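Local coordinates for acetylxylan esterase (Geobacillus stearothermophilus, PDB 5BN1), which removes acetyl side groups from the xylose units of xylan and xylo-oligosaccharides as a serine esterase of the GDSL family, at residues A[9-13]-A[72-77]; A[82-88]-A[128-134]. The protein carries 1 engineered substitution. All blocks are in the same frame, centred on the assembly; numbering follows the deposited sequence.

How the contacts relate
Both contacts are buried and share one parallel sheet, in which strands 8-13 and 84-88 are neighbours. Contact 1 sets helix 66-78 over strand 8-13. Contact 2 pairs strand 84-88 with strand 130-134. The chain makes them in series: helix 66-78 leads into strand 84-88. Backbone bonds tie the two together, with Ile12 N 2.8 Å from Ser86 O. The chemistry differs with place. Contact 1 joins layers through side chains, mostly methyl groups, with an arginine-aspartate pair at one margin. Contact 2 lies within the sheet and rests on main-chain hydrogen bonds. Toward the surface it adds the salt bridge of Asp83 and Lys129.

Contact 1: A[9-13]-A[72-77]; sequences LLFIG and RWEEDV
Ile12 of strand 8-13 packs against Val77 and Trp73 of helix 66-78, a helix-on-sheet layer of the alpha/beta/alpha SGNH hydrolase fold. The segment axes run roughly antiparallel, at 146°, and come no closer than 10.7 Å. Side chains therefore bridge the gap. The tight part is around Ile12. With CG1 anti to the backbone N (chi1 -162°), the extended branch carries CD1 to the helix. There CD1 meets Val77 CG2 at 3.5 Å, the two side chains crossing at about a right angle. The other branch, Ile12 CG2, is 4.0 Å from Trp73 CZ3. Val77 CG2 also sits over the centre of the Trp73 ring, so it is held between indole and strand. Trp73 NE1 bonds to Thr124 OG1 of helix 110-124, which anchors the ring's far side.

Leu10 makes a sparser contact. Its CD1 lies 3.4 Å from Asp76 O, a buried carbonyl with no polar partner in the model. Its CD2 is 4.1 Å from Val77 CG2. Glu74 and Glu75 face solvent on the outer side of the helix and do not touch the strand.

Arg72 forms the polar margin, where the helix side is partly exposed. Its extended chain lays one guanidinium face over Ile12 CD1. Gly13 O stands at the edge of the group, 3.4 Å from Arg72 NH2. Arg72 NH1 also bonds to Lys59 O, so two acceptors limit its rotation. The second makes a salt bridge within the helix: Arg72 NH1 meets Asp76 OD2 on the anti side at 2.8 Å, with an N-H...O angle of 157°.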
ATOM      1  N   LEU A   9     -20.139  16.958  25.947  1.00 18.51           N
ATOM      2  CA  LEU A   9     -19.087  16.462  26.817  1.00 17.23           C
ATOM      3  C   LEU A   9     -17.879  16.284  25.953  1.00 18.10           C
ATOM      4  O   LEU A   9     -17.924  15.560  24.940  1.00 16.54           O
ATOM      5  CB  LEU A   9     -19.491  15.137  27.448  1.00 17.04           C
ATOM      6  CG  LEU A   9     -18.388  14.247  28.066  1.00 17.17           C
ATOM      7  CD1 LEU A   9     -17.628  14.973  29.179  1.00 17.20           C
ATOM      8  CD2 LEU A   9     -19.060  13.042  28.647  1.00 20.03           C
ATOM      9  N   LEU A  10     -16.775  16.961  26.277  1.00 15.92           N
ATOM     10  CA  LEU A  10     -15.592  16.988  25.504  1.00 15.59           C
ATOM     11  C   LEU A  10     -14.515  16.369  26.339  1.00 15.77           C
ATOM     12  O   LEU A  10     -14.244  16.759  27.469  1.00 15.64           O
ATOM     13  CB  LEU A  10     -15.177  18.396  25.079  1.00 17.28           C
ATOM     14  CG  LEU A  10     -13.950  18.595  24.251  1.00 18.89           C
ATOM     15  CD1 LEU A  10     -14.112  19.873  23.432  1.00 21.98           C
ATOM     16  CD2 LEU A  10     -12.703  18.784  25.087  1.00 18.24           C
ATOM     17  N   PHE A  11     -13.783  15.364  25.777  1.00 13.99           N
ATOM     18  CA  PHE A  11     -12.660  14.686  26.429  1.00 15.46           C
ATOM     19  C   PHE A  11     -11.399  15.170  25.774  1.00 13.36           C
ATOM     20  O   PHE A  11     -11.254  15.311  24.563  1.00 16.06           O
ATOM     21  CB  PHE A  11     -12.757  13.161  26.225  1.00 14.76           C
ATOM     22  CG  PHE A  11     -13.850  12.490  26.969  1.00 14.36           C
ATOM     23  CD1 PHE A  11     -13.590  11.909  28.152  1.00 13.77           C
ATOM     24  CD2 PHE A  11     -15.124  12.310  26.353  1.00 15.60           C
ATOM     25  CE1 PHE A  11     -14.553  11.223  28.877  1.00 17.04           C
ATOM     26  CE2 PHE A  11     -16.076  11.594  27.039  1.00 14.51           C
ATOM     27  CZ  PHE A  11     -15.832  11.066  28.273  1.00 15.16           C
ATOM     28  N   ILE A  12     -10.413  15.444  26.665  1.00 14.52           N
ATOM     29  CA  ILE A  12      -9.122  15.881  26.210  1.00 14.59           C
ATOM     30  C   ILE A  12      -8.021  15.179  27.050  1.00 13.56           C
ATOM     31  O   ILE A  12      -8.216  14.789  28.202  1.00 14.80           O
ATOM     32  CB  ILE A  12      -8.958  17.402  26.084  1.00 15.16           C
ATOM     33  CG1 ILE A  12      -7.763  17.802  25.216  1.00 15.36           C
ATOM     34  CG2 ILE A  12      -8.964  18.018  27.483  1.00 15.75           C
ATOM     35  CD1 ILE A  12      -7.702  19.278  24.777  1.00 16.62           C
ATOM     36  N   GLY A  13      -6.887  14.917  26.384  1.00 13.55           N
ATOM     37  CA  GLY A  13      -5.831  14.213  26.970  1.00 14.10           C
ATOM     38  C   GLY A  13      -4.848  13.767  25.887  1.00 12.29           C
ATOM     39  O   GLY A  13      -4.690  14.375  24.848  1.00 12.77           O
ATOM     40  N   ARG A  72      -3.063  24.296  22.565  1.00 17.28           N
ATOM     41  CA  ARG A  72      -4.226  24.048  21.729  1.00 17.27           C
ATOM     42  C   ARG A  72      -5.561  24.270  22.365  1.00 17.48           C
ATOM     43  O   ARG A  72      -6.609  23.970  21.828  1.00 19.11           O
ATOM     44  CB  ARG A  72      -4.189  22.659  21.049  1.00 17.90           C
ATOM     45  CG  ARG A  72      -4.305  21.466  21.982  1.00 17.71           C
ATOM     46  CD  ARG A  72      -3.869  20.220  21.251  1.00 17.71           C
ATOM     47  NE  ARG A  72      -3.964  19.022  22.076  1.00 15.33           N
ATOM     48  CZ  ARG A  72      -5.048  18.234  22.196  1.00 15.07           C
ATOM     49  NH1 ARG A  72      -6.228  18.550  21.618  1.00 16.44           N
ATOM     50  NH2 ARG A  72      -5.055  17.152  22.994  1.00 15.71           N
ATOM     51  N   TRP A  73      -5.562  24.828  23.558  1.00 16.83           N
ATOM     52  CA  TRP A  73      -6.727  24.883  24.407  1.00 17.17           C
ATOM     53  C   TRP A  73      -7.811  25.800  23.755  1.00 18.16           C
ATOM     54  O   TRP A  73      -8.990  25.483  23.799  1.00 18.60           O
ATOM     55  CB  TRP A  73      -6.382  25.414  25.828  1.00 17.05           C
ATOM     56  CG  TRP A  73      -7.431  25.111  26.788  1.00 17.31           C
ATOM     57  CD1 TRP A  73      -8.393  25.956  27.334  1.00 16.91           C
ATOM     58  CD2 TRP A  73      -7.627  23.864  27.424  1.00 16.30           C
ATOM     59  NE1 TRP A  73      -9.149  25.270  28.212  1.00 16.17           N
ATOM     60  CE2 TRP A  73      -8.663  23.988  28.354  1.00 16.95           C
ATOM     61  CE3 TRP A  73      -6.955  22.602  27.320  1.00 15.81           C
ATOM     62  CZ2 TRP A  73      -9.097  22.966  29.122  1.00 16.21           C
ATOM     63  CZ3 TRP A  73      -7.357  21.604  28.104  1.00 15.97           C
ATOM     64  CH2 TRP A  73      -8.433  21.732  28.985  1.00 17.01           C
ATOM     65  N   GLU A  74      -7.388  26.925  23.197  1.00 20.68           N
ATOM     66  CA  GLU A  74      -8.393  27.817  22.659  1.00 23.73           C
ATOM     67  C   GLU A  74      -9.157  27.165  21.513  1.00 20.13           C
ATOM     68  O   GLU A  74     -10.389  27.237  21.492  1.00 25.45           O
ATOM     69  CB  GLU A  74      -7.693  29.087  22.119  1.00 26.34           C
ATOM     70  CG  GLU A  74      -8.624  30.173  21.587  1.00 32.86           C
ATOM     71  CD  GLU A  74      -9.698  30.631  22.553  1.00 37.87           C
ATOM     72  OE1 GLU A  74     -10.847  30.802  22.027  1.00 48.65           O
ATOM     73  OE2 GLU A  74      -9.412  30.803  23.791  1.00 38.17           O
ATOM     74  N   GLU A  75      -8.440  26.588  20.582  1.00 21.48           N
ATOM     75  CA  GLU A  75      -9.051  25.974  19.437  1.00 22.88           C
ATOM     76  C   GLU A  75      -9.766  24.688  19.788  1.00 23.47           C
ATOM     77  O   GLU A  75     -10.866  24.391  19.346  1.00 23.93           O
ATOM     78  CB  GLU A  75      -8.035  25.865  18.344  1.00 31.67           C
ATOM     79  CG  GLU A  75      -8.211  24.867  17.225  1.00 48.13           C
ATOM     80  CD  GLU A  75      -6.805  24.468  16.693  1.00 67.98           C
ATOM     81  OE1 GLU A  75      -6.091  23.582  17.306  1.00 65.35           O
ATOM     82  OE2 GLU A  75      -6.396  25.101  15.677  1.00 76.03           O
ATOM     83  N   ASP A  76      -9.123  23.854  20.607  1.00 20.89           N
ATOM     84  CA  ASP A  76      -9.683  22.505  20.827  1.00 18.85           C
ATOM     85  C   ASP A  76     -10.600  22.305  21.983  1.00 20.09           C
ATOM     86  O   ASP A  76     -11.347  21.305  22.051  1.00 20.20           O
ATOM     87  CB  ASP A  76      -8.526  21.436  20.957  1.00 18.49           C
ATOM     88  CG  ASP A  76      -7.812  21.190  19.672  1.00 23.66           C
ATOM     89  OD1 ASP A  76      -8.230  21.689  18.554  1.00 25.41           O
ATOM     90  OD2 ASP A  76      -6.780  20.473  19.636  1.00 20.90           O
ATOM     91  N   VAL A  77     -10.699  23.306  22.873  1.00 19.19           N
ATOM     92  CA  VAL A  77     -11.603  23.250  23.954  1.00 17.39           C
ATOM     93  C   VAL A  77     -12.550  24.464  23.881  1.00 18.96           C
ATOM     94  O   VAL A  77     -13.729  24.297  23.671  1.00 22.81           O
ATOM     95  CB  VAL A  77     -10.933  23.177  25.322  1.00 17.70           C
ATOM     96  CG1 VAL A  77     -11.862  23.131  26.448  1.00 17.32           C
ATOM     97  CG2 VAL A  77     -10.002  21.914  25.375  1.00 19.13           C
TER

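Contact 2: A[82-88]-A[128-134]; sequences PDWVSIM and VKGIILM
Trp84 holds its CG anti to the carbonyl carbon (chi1 -72°), and chi2 of 82° turns the indole across to lie over Gly130. The CA of Gly130 stands 3.7 Å from the centroid of the six-membered ring, a CH-pi contact over the face. A CB on Gly130 would clash with the ring, so glycine suits this site. Lys129 CB lies over the same face, near NE1. Ile132 CD1 approaches Trp84 CE3 obliquely at 3.8 Å. Trp84 NE1 bonds to Glu7 OE2. An alanine in place of Trp84 would probably open a gap beside Gly130 and Ile132 and leave Glu7 without its indole N-H partner.

The two strands run parallel and in register. Val85 N bonds to Gly130 O, and Ile132 N to Val85 O. Ile87 N then bonds to Ile132 O, and Met134 N to Ile87 O. At the start, Asp83 O takes Gly130 N at 3.1 Å and a weak bond from Lys129 N.

Asp83 and Lys129 lie side by side. Lys129 NZ reaches Asp83 OD1 at 2.8 Å from above the carboxylate plane. Asp83 OD2 accepts Lys8 N, so both carboxylate oxygens are engaged.

On the Trp84 face, Ser86 OG is 3.5 Å from Met134 SD. On the other, Ile87 CD1 meets Leu133 CD2 at 3.9 Å.

Both strands are interior, 84-88 at the centre of the sheet beside strand 8-13, and 130-134 between it and edge strand 168-170. Phe207 of helix 197-211 packs on Ser86, Ile132 and Met134.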
ATOM      1  N   PRO A  82     -17.973  23.470  24.813  1.00 20.03           N
ATOM      2  CA  PRO A  82     -18.526  22.438  25.581  1.00 18.75           C
ATOM      3  C   PRO A  82     -19.245  22.750  26.809  1.00 22.51           C
ATOM      4  O   PRO A  82     -19.030  23.789  27.449  1.00 23.30           O
ATOM      5  CB  PRO A  82     -17.249  21.607  25.963  1.00 21.29           C
ATOM      6  CG  PRO A  82     -16.196  22.724  26.103  1.00 20.19           C
ATOM      7  CD  PRO A  82     -16.504  23.648  25.013  1.00 21.86           C
ATOM      8  N   ASP A  83     -20.107  21.871  27.246  1.00 20.44           N
ATOM      9  CA  ASP A  83     -20.742  21.963  28.545  1.00 20.43           C
ATOM     10  C   ASP A  83     -20.015  21.330  29.684  1.00 19.13           C
ATOM     11  O   ASP A  83     -19.876  21.795  30.764  1.00 20.50           O
ATOM     12  CB  ASP A  83     -22.150  21.398  28.489  1.00 22.97           C
ATOM     13  CG  ASP A  83     -23.000  22.111  27.489  1.00 25.13           C
ATOM     14  OD1 ASP A  83     -23.241  23.403  27.747  1.00 27.56           O
ATOM     15  OD2 ASP A  83     -23.389  21.622  26.408  1.00 24.54           O
ATOM     16  N   TRP A  84     -19.289  20.193  29.363  1.00 18.37           N
ATOM     17  CA  TRP A  84     -18.502  19.507  30.291  1.00 16.57           C
ATOM     18  C   TRP A  84     -17.154  19.160  29.613  1.00 16.68           C
ATOM     19  O   TRP A  84     -17.124  18.855  28.413  1.00 17.65           O
ATOM     20  CB  TRP A  84     -19.113  18.193  30.715  1.00 18.82           C
ATOM     21  CG  TRP A  84     -20.259  18.306  31.566  1.00 19.16           C
ATOM     22  CD1 TRP A  84     -21.528  18.536  31.166  1.00 26.40           C
ATOM     23  CD2 TRP A  84     -20.255  18.244  33.007  1.00 20.02           C
ATOM     24  NE1 TRP A  84     -22.323  18.644  32.310  1.00 24.42           N
ATOM     25  CE2 TRP A  84     -21.569  18.472  33.426  1.00 28.01           C
ATOM     26  CE3 TRP A  84     -19.254  18.094  33.961  1.00 22.58           C
ATOM     27  CZ2 TRP A  84     -21.913  18.514  34.755  1.00 26.30           C
ATOM     28  CZ3 TRP A  84     -19.617  18.078  35.298  1.00 25.58           C
ATOM     29  CH2 TRP A  84     -20.931  18.283  35.664  1.00 26.68           C
ATOM     30  N   VAL A  85     -16.079  19.405  30.367  1.00 16.61           N
ATOM     31  CA  VAL A  85     -14.731  19.088  29.895  1.00 15.65           C
ATOM     32  C   VAL A  85     -14.086  18.121  30.842  1.00 14.93           C
ATOM     33  O   VAL A  85     -13.924  18.294  32.030  1.00 16.32           O
ATOM     34  CB  VAL A  85     -13.816  20.346  29.759  1.00 16.66           C
ATOM     35  CG1 VAL A  85     -12.394  19.989  29.268  1.00 18.13           C
ATOM     36  CG2 VAL A  85     -14.397  21.308  28.801  1.00 16.87           C
ATOM     37  N   SER A  86     -13.674  16.958  30.281  1.00 13.97           N
ATOM     38  CA  SER A  86     -12.954  15.885  30.958  1.00 13.73           C
ATOM     39  C   SER A  86     -11.471  15.937  30.508  1.00 14.04           C
ATOM     40  O   SER A  86     -11.173  16.003  29.321  1.00 15.10           O
ATOM     41  CB  SER A  86     -13.475  14.465  30.643  1.00 13.63           C
ATOM     42  OG  SER A  86     -12.779  13.496  31.321  1.00 16.41           O
ATOM     43  N   ILE A  87     -10.605  16.055  31.505  1.00 13.79           N
ATOM     44  CA  ILE A  87      -9.157  16.166  31.290  1.00 14.66           C
ATOM     45  C   ILE A  87      -8.494  14.963  31.924  1.00 12.65           C
ATOM     46  O   ILE A  87      -8.619  14.666  33.099  1.00 14.31           O
ATOM     47  CB  ILE A  87      -8.540  17.464  31.915  1.00 14.69           C
ATOM     48  CG1 ILE A  87      -9.373  18.642  31.412  1.00 15.18           C
ATOM     49  CG2 ILE A  87      -7.059  17.531  31.617  1.00 16.02           C
ATOM     50  CD1 ILE A  87      -9.079  19.893  32.287  1.00 18.44           C
ATOM     51  N   MET A  88      -7.618  14.262  31.136  1.00 11.71           N
ATOM     52  CA  MET A  88      -6.711  13.228  31.669  1.00 12.10           C
ATOM     53  C   MET A  88      -5.366  13.445  31.016  1.00 12.51           C
ATOM     54  O   MET A  88      -5.071  13.165  29.868  1.00 13.90           O
ATOM     55  CB  MET A  88      -7.156  11.762  31.434  1.00 12.33           C
ATOM     56  CG  MET A  88      -6.238  10.805  32.140  1.00 13.70           C
ATOM     57  SD  MET A  88      -6.878   9.138  32.396  1.00 15.40           S
ATOM     58  CE  MET A  88      -7.377   8.743  30.740  1.00 16.93           C
ATOM     59  N   VAL A 128     -18.125  26.876  31.286  1.00 21.41           N
ATOM     60  CA  VAL A 128     -18.718  25.559  31.075  1.00 22.58           C
ATOM     61  C   VAL A 128     -19.588  25.214  32.227  1.00 22.77           C
ATOM     62  O   VAL A 128     -19.625  25.860  33.341  1.00 25.09           O
ATOM     63  CB  VAL A 128     -17.608  24.427  31.021  1.00 19.33           C
ATOM     64  CG1 VAL A 128     -16.764  24.740  29.910  1.00 20.37           C
ATOM     65  CG2 VAL A 128     -16.873  24.257  32.318  1.00 19.49           C
ATOM     66  N   LYS A 129     -20.415  24.189  32.039  1.00 19.57           N
ATOM     67  CA  LYS A 129     -21.140  23.611  33.136  1.00 19.78           C
ATOM     68  C   LYS A 129     -20.396  22.869  34.178  1.00 21.73           C
ATOM     69  O   LYS A 129     -20.651  22.969  35.362  1.00 24.51           O
ATOM     70  CB  LYS A 129     -22.366  22.698  32.693  1.00 23.96           C
ATOM     71  CG  LYS A 129     -23.299  23.374  31.691  1.00 31.53           C
ATOM     72  CD  LYS A 129     -24.563  22.531  31.324  1.00 36.83           C
ATOM     73  CE  LYS A 129     -25.619  23.247  30.444  1.00 38.44           C
ATOM     74  NZ  LYS A 129     -25.157  24.361  29.625  1.00 46.89           N
ATOM     75  N   GLY A 130     -19.352  22.070  33.806  1.00 19.85           N
ATOM     76  CA  GLY A 130     -18.606  21.396  34.754  1.00 18.83           C
ATOM     77  C   GLY A 130     -17.271  20.810  34.120  1.00 16.94           C
ATOM     78  O   GLY A 130     -17.177  20.805  32.911  1.00 18.56           O
ATOM     79  N   ILE A 131     -16.396  20.422  35.022  1.00 18.20           N
ATOM     80  CA  ILE A 131     -15.070  19.872  34.633  1.00 18.36           C
ATOM     81  C   ILE A 131     -14.922  18.618  35.374  1.00 17.25           C
ATOM     82  O   ILE A 131     -15.185  18.460  36.565  1.00 17.86           O
ATOM     83  CB  ILE A 131     -13.965  20.860  34.977  1.00 17.99           C
ATOM     84  CG1 ILE A 131     -14.087  22.066  34.048  1.00 21.98           C
ATOM     85  CG2 ILE A 131     -12.574  20.171  34.828  1.00 19.93           C
ATOM     86  CD1 ILE A 131     -13.122  23.184  34.396  1.00 24.86           C
ATOM     87  N   ILE A 132     -14.368  17.557  34.659  1.00 14.66           N
ATOM     88  CA  ILE A 132     -14.020  16.359  35.281  1.00 14.48           C
ATOM     89  C   ILE A 132     -12.498  16.116  35.156  1.00 15.51           C
ATOM     90  O   ILE A 132     -12.004  16.168  34.057  1.00 17.02           O
ATOM     91  CB  ILE A 132     -14.676  15.087  34.593  1.00 15.95           C
ATOM     92  CG1 ILE A 132     -16.206  15.292  34.514  1.00 18.68           C
ATOM     93  CG2 ILE A 132     -14.377  13.852  35.396  1.00 17.41           C
ATOM     94  CD1 ILE A 132     -16.808  15.330  33.171  1.00 23.27           C
ATOM     95  N   LEU A 133     -11.795  16.096  36.280  1.00 14.43           N
ATOM     96  CA  LEU A 133     -10.361  15.902  36.291  1.00 15.07           C
ATOM     97  C   LEU A 133     -10.134  14.471  36.620  1.00 13.62           C
ATOM     98  O   LEU A 133     -10.365  13.925  37.662  1.00 14.79           O
ATOM     99  CB  LEU A 133      -9.725  16.806  37.414  1.00 15.75           C
ATOM    100  CG  LEU A 133      -9.726  18.216  36.911  1.00 16.70           C
ATOM    101  CD1 LEU A 133      -9.320  19.105  38.100  1.00 18.81           C
ATOM    102  CD2 LEU A 133      -8.709  18.483  35.866  1.00 24.47           C
ATOM    103  N   MET A 134      -9.471  13.793  35.612  1.00 14.41           N
ATOM    104  CA  MET A 134      -9.026  12.456  35.839  1.00 15.05           C
ATOM    105  C   MET A 134      -7.543  12.414  36.056  1.00 12.27           C
ATOM    106  O   MET A 134      -6.791  13.049  35.372  1.00 14.20           O
ATOM    107  CB  MET A 134      -9.282  11.632  34.542  1.00 14.69           C
ATOM    108  CG  MET A 134     -10.706  11.636  34.064  1.00 14.62           C
ATOM    109  SD  MET A 134     -11.040  10.712  32.437  1.00 17.15           S
ATOM    110  CE  MET A 134     -10.707   9.067  33.026  1.00 20.02           C
TER